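Long-range contacts in coat protein (Sulfolobus turreted icosahedral virus, PDB 2BBD), which forms the protein shell of an archaeal virus as its major capsid protein, with a structure that points to common ancestry with eukaryotic and bacterial viruses: residues I3-L8 with T153-R158; A251-E256 with A271-R276. All coordinates share one frame; numbering follows the deposited sequence.

Contact 1: residues I3-L8 with T153-R158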
# COMPACT_ATOMS: atom_id res chain seq x y z
N ILE A 3 -6.02 4.05 -23.40
CA ILE A 3 -6.16 4.26 -21.96
C ILE A 3 -6.97 5.51 -21.67
O ILE A 3 -6.72 6.57 -22.25
CB ILE A 3 -4.78 4.39 -21.28
CG1 ILE A 3 -3.93 3.16 -21.58
CG2 ILE A 3 -4.96 4.57 -19.76
CD1 ILE A 3 -2.50 3.25 -21.03
N TYR A 4 -7.95 5.39 -20.78
CA TYR A 4 -8.79 6.53 -20.44
C TYR A 4 -9.27 6.41 -19.01
O TYR A 4 -9.31 5.33 -18.42
CB TYR A 4 -9.99 6.64 -21.39
CG TYR A 4 -10.97 5.48 -21.30
CD1 TYR A 4 -10.68 4.26 -21.90
CD2 TYR A 4 -12.16 5.60 -20.58
CE1 TYR A 4 -11.55 3.19 -21.79
CE2 TYR A 4 -13.03 4.54 -20.47
CZ TYR A 4 -12.72 3.33 -21.08
OH TYR A 4 -13.57 2.26 -20.95
N THR A 5 -9.64 7.55 -18.45
CA THR A 5 -10.08 7.61 -17.07
C THR A 5 -11.46 8.21 -16.90
O THR A 5 -11.84 9.15 -17.60
CB THR A 5 -9.05 8.43 -16.24
OG1 THR A 5 -7.78 7.78 -16.30
CG2 THR A 5 -9.49 8.54 -14.81
N GLU A 6 -12.23 7.65 -15.98
CA GLU A 6 -13.54 8.19 -15.68
C GLU A 6 -13.87 8.04 -14.19
O GLU A 6 -13.44 7.09 -13.51
CB GLU A 6 -14.64 7.58 -16.58
CG GLU A 6 -14.83 6.08 -16.55
CD GLU A 6 -15.79 5.57 -17.66
OE1 GLU A 6 -16.30 4.44 -17.54
OE2 GLU A 6 -16.04 6.30 -18.65
N THR A 7 -14.62 9.01 -13.68
CA THR A 7 -15.01 9.03 -12.28
C THR A 7 -16.42 8.51 -12.10
O THR A 7 -17.34 8.98 -12.76
CB THR A 7 -14.93 10.47 -11.75
OG1 THR A 7 -13.62 10.98 -11.97
CG2 THR A 7 -15.27 10.52 -10.27
N LEU A 8 -16.60 7.54 -11.22
CA LEU A 8 -17.92 6.97 -10.97
C LEU A 8 -18.89 8.04 -10.44
O LEU A 8 -18.51 8.92 -9.66
CB LEU A 8 -17.80 5.81 -9.99
CG LEU A 8 -17.46 4.45 -10.60
CD1 LEU A 8 -16.43 4.60 -11.70
CD2 LEU A 8 -16.98 3.50 -9.53
N THR A 153 -12.34 6.88 -8.97
CA THR A 153 -11.97 7.16 -10.35
C THR A 153 -11.23 5.97 -10.94
O THR A 153 -10.27 5.47 -10.36
CB THR A 153 -11.12 8.41 -10.46
OG1 THR A 153 -11.86 9.53 -9.96
CG2 THR A 153 -10.75 8.68 -11.89
N ILE A 154 -11.67 5.50 -12.09
CA ILE A 154 -11.06 4.33 -12.69
C ILE A 154 -10.33 4.61 -13.99
O ILE A 154 -10.84 5.31 -14.87
CB ILE A 154 -12.13 3.24 -12.90
CG1 ILE A 154 -12.81 2.95 -11.56
CG2 ILE A 154 -11.50 1.96 -13.46
CD1 ILE A 154 -14.08 2.18 -11.69
N THR A 155 -9.13 4.06 -14.11
CA THR A 155 -8.37 4.20 -15.33
C THR A 155 -8.52 2.87 -16.07
O THR A 155 -8.13 1.82 -15.56
CB THR A 155 -6.88 4.47 -15.06
OG1 THR A 155 -6.72 5.76 -14.44
CG2 THR A 155 -6.10 4.46 -16.37
N TYR A 156 -9.11 2.93 -17.26
CA TYR A 156 -9.33 1.73 -18.07
C TYR A 156 -8.38 1.67 -19.23
O TYR A 156 -7.66 2.62 -19.52
CB TYR A 156 -10.74 1.71 -18.66
CG TYR A 156 -11.85 1.48 -17.67
CD1 TYR A 156 -12.66 2.53 -17.25
CD2 TYR A 156 -12.13 0.21 -17.19
CE1 TYR A 156 -13.72 2.31 -16.37
CE2 TYR A 156 -13.18 -0.03 -16.32
CZ TYR A 156 -13.97 1.03 -15.91
OH TYR A 156 -14.99 0.80 -15.02
N GLU A 157 -8.38 0.53 -19.90
CA GLU A 157 -7.60 0.34 -21.11
C GLU A 157 -8.47 -0.56 -21.97
O GLU A 157 -8.90 -1.63 -21.53
CB GLU A 157 -6.25 -0.32 -20.86
CG GLU A 157 -5.33 -0.23 -22.08
CD GLU A 157 -4.00 -0.93 -21.89
OE1 GLU A 157 -3.38 -0.78 -20.82
OE2 GLU A 157 -3.56 -1.61 -22.84
N ARG A 158 -8.75 -0.10 -23.18
CA ARG A 158 -9.56 -0.88 -24.09
C ARG A 158 -8.63 -1.87 -24.79
O ARG A 158 -7.93 -1.53 -25.74
CB ARG A 158 -10.25 0.04 -25.09
CG ARG A 158 -11.02 -0.71 -26.15
CD ARG A 158 -12.00 0.19 -26.88
NE ARG A 158 -12.47 -0.43 -28.11
CZ ARG A 158 -11.75 -0.52 -29.22
NH1 ARG A 158 -10.52 -0.01 -29.26
NH2 ARG A 158 -12.25 -1.11 -30.30
O HOH W 1 -17.12 3.49 -15.43

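Contact 2: residues A251-E256 with A271-R276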
# COMPACT_ATOMS: atom_id res chain seq x y z
N ALA A 251 19.20 5.19 8.39
CA ALA A 251 19.55 6.47 7.78
C ALA A 251 20.02 6.28 6.34
O ALA A 251 19.70 7.07 5.46
CB ALA A 251 20.63 7.17 8.59
N ALA A 252 20.78 5.22 6.10
CA ALA A 252 21.28 4.95 4.76
C ALA A 252 20.14 4.52 3.85
O ALA A 252 20.13 4.82 2.66
CB ALA A 252 22.35 3.87 4.79
N LEU A 253 19.17 3.82 4.43
CA LEU A 253 18.03 3.37 3.66
C LEU A 253 17.20 4.60 3.28
O LEU A 253 16.80 4.77 2.13
CB LEU A 253 17.22 2.37 4.49
CG LEU A 253 16.14 1.52 3.84
CD1 LEU A 253 16.69 0.75 2.65
CD2 LEU A 253 15.59 0.57 4.91
N GLN A 254 16.97 5.48 4.26
CA GLN A 254 16.20 6.69 4.01
C GLN A 254 16.92 7.60 3.02
O GLN A 254 16.29 8.33 2.26
CB GLN A 254 15.93 7.46 5.31
CG GLN A 254 15.16 6.66 6.38
CD GLN A 254 14.51 7.55 7.43
OE1 GLN A 254 15.14 8.46 7.97
NE2 GLN A 254 13.24 7.28 7.73
N ALA A 255 18.26 7.56 3.02
CA ALA A 255 19.04 8.37 2.09
C ALA A 255 18.84 7.84 0.68
O ALA A 255 18.75 8.60 -0.28
CB ALA A 255 20.52 8.34 2.47
N GLU A 256 18.77 6.52 0.57
CA GLU A 256 18.56 5.84 -0.70
C GLU A 256 17.17 6.19 -1.25
O GLU A 256 17.01 6.41 -2.45
CB GLU A 256 18.66 4.32 -0.51
CG GLU A 256 18.56 3.52 -1.80
CD GLU A 256 18.91 2.05 -1.61
OE1 GLU A 256 18.17 1.34 -0.91
OE2 GLU A 256 19.95 1.61 -2.16
N ALA A 271 10.57 3.49 5.92
CA ALA A 271 11.54 3.31 4.84
C ALA A 271 11.06 2.28 3.82
O ALA A 271 10.28 1.38 4.13
CB ALA A 271 12.91 2.91 5.41
N ILE A 272 11.54 2.42 2.59
CA ILE A 272 11.19 1.49 1.52
C ILE A 272 12.41 0.73 1.02
O ILE A 272 13.48 1.30 0.80
CB ILE A 272 10.56 2.22 0.33
CG1 ILE A 272 9.18 2.77 0.73
CG2 ILE A 272 10.46 1.27 -0.85
CD1 ILE A 272 8.53 3.65 -0.32
N ILE A 273 12.23 -0.57 0.83
CA ILE A 273 13.28 -1.43 0.32
C ILE A 273 12.95 -1.83 -1.11
O ILE A 273 12.06 -2.66 -1.33
CB ILE A 273 13.43 -2.75 1.12
CG1 ILE A 273 13.91 -2.48 2.54
CG2 ILE A 273 14.39 -3.69 0.39
CD1 ILE A 273 12.81 -2.03 3.46
N ASP A 274 13.65 -1.25 -2.08
CA ASP A 274 13.43 -1.62 -3.47
C ASP A 274 14.36 -2.79 -3.72
O ASP A 274 15.57 -2.62 -3.89
CB ASP A 274 13.75 -0.46 -4.41
CG ASP A 274 12.73 0.66 -4.32
OD1 ASP A 274 12.91 1.58 -3.50
OD2 ASP A 274 11.73 0.60 -5.06
N PHE A 275 13.79 -3.99 -3.74
CA PHE A 275 14.55 -5.22 -3.93
C PHE A 275 15.48 -5.26 -5.14
O PHE A 275 16.59 -5.78 -5.03
CB PHE A 275 13.60 -6.41 -3.93
CG PHE A 275 12.86 -6.58 -2.63
CD1 PHE A 275 13.54 -6.95 -1.47
CD2 PHE A 275 11.48 -6.33 -2.55
CE1 PHE A 275 12.87 -7.08 -0.24
CE2 PHE A 275 10.80 -6.45 -1.34
CZ PHE A 275 11.50 -6.83 -0.18
N ARG A 276 15.06 -4.72 -6.28
CA ARG A 276 15.91 -4.75 -7.47
C ARG A 276 17.24 -4.05 -7.23
O ARG A 276 18.19 -4.24 -7.99
CB ARG A 276 15.21 -4.10 -8.67
CG ARG A 276 14.95 -2.62 -8.49
CD ARG A 276 14.53 -1.98 -9.81
NE ARG A 276 14.14 -0.58 -9.62
CZ ARG A 276 14.87 0.34 -9.00
NH1 ARG A 276 16.07 0.03 -8.49
NH2 ARG A 276 14.41 1.58 -8.87
O HOH W 2 15.51 0.93 -0.93

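Contact 1: residues I3-L8 with T153-R158
Tyr4 pairs with Tyr156 and Glu6 with Ile154 as the hydrogen-bonded pairs of an antiparallel strand pairing, in which strand 2-13 forms the outermost strand, within this chain, of a five-stranded sheet in the double jelly-roll capsid protein. Ile3, Thr5 and Thr7 face Glu157, Thr155 and Thr153 in the alternating non-hydrogen-bonded pairs. Of the four backbone bonds, Tyr156 N to Tyr4 O is the shortest, at 2.7 Å, and Tyr4 N returns a bond to Tyr156 O.

The Tyr156 side chain meets the other strand along most of its length. Its CB sits over one face of the Tyr4 ring, 3.9 Å from the centroid, in a CH-pi contact. CG comes next to Tyr4 OH, and Tyr156 CD1 lies 3.8 Å from Tyr4 CE2. Further out, Tyr156 CE1 approaches Glu6 OE1 at 3.5 Å, with carboxylate and ring planes almost perpendicular. At the tip, OH bonds to Pro25 O and receives a weak, long bond from a water that also donates to Glu6 OE1. The two tyrosine rings are near parallel, 28° apart, but slid so far that they barely overlap. Tyr4 reaches its neighbour because CG stands between its backbone N and carbonyl carbon (chi1 65°), and its hydroxyl bonds to Asn28.

On the face carrying the threonines, Glu157 makes salt bridges to Arg31 and Arg122, while its CG touches Ile3 CG1. Two hydroxyl pairs join the strands there: Thr7 OG1 lies 3.0 Å from Thr153 OG1, and Thr5 OG1 is hydrogen-bonded to Thr155 OG1 at 2.9 Å.

Contact 2: residues A251-E256 with A271-R276
Leu253 drops from helix 250-261 onto strand 270-284 and makes the close part of this buried helix-on-strand packing. With CG anti to the backbone N (chi1 -167°), its branch point is carried over the strand. Leu253 CD2 meets Ala271 CB at 3.6 Å and, more loosely, Ile273 CD1 at 4.1 Å, the two side chains crossing at a slant. The other methyl, Leu253 CD1, rests 3.7 Å from Ile272 O.

Beyond this apolar patch the fit slackens. Gln254 CG comes no nearer than 4.5 Å to Ala271 CB, and its amide nitrogen is spent on the carbonyls of Ser267 and Ser270. Toward Glu256 a water fills in: it donates to Glu256 OE1 and to Ile272 O, each at 2.7 Å, and accepts from Asp274 N. Glu256 is thereby linked to the strand backbone without touching it, while Tyr278 and Asn257 offer further bonds to Glu256 OE1 and Ile272 O.

The axes of helix segment 251-256 and strand segment 271-274 cross at 72°. Strand 270-284, outermost within this chain in its mixed sheet, has strand 210-219 as its backbone partner, and Tyr233 of strand 230-237 touches both Leu253 and Ile273.

From the N terminus, strand 2-13 opens the chain and waits about 145 residues for its partner. Contact 1 closes that long loop when strand 145-158 returns beside it, joining the strands that come first and last along the chain in the five-stranded sheet, side by side at its edge. The chain then continues through helix 161-166 and strand 182-193 toward the second part of the molecule, where contact 2 closes a short loop, with 14 residues between segments 251-256 and 271-276. The two loops follow in series, neither enclosing nor crossing the other. The centres of the two contacts lie about 32 Å apart and their nearest atoms about 21 Å: contact 2 packs a helix against the margin of the mixed sheet.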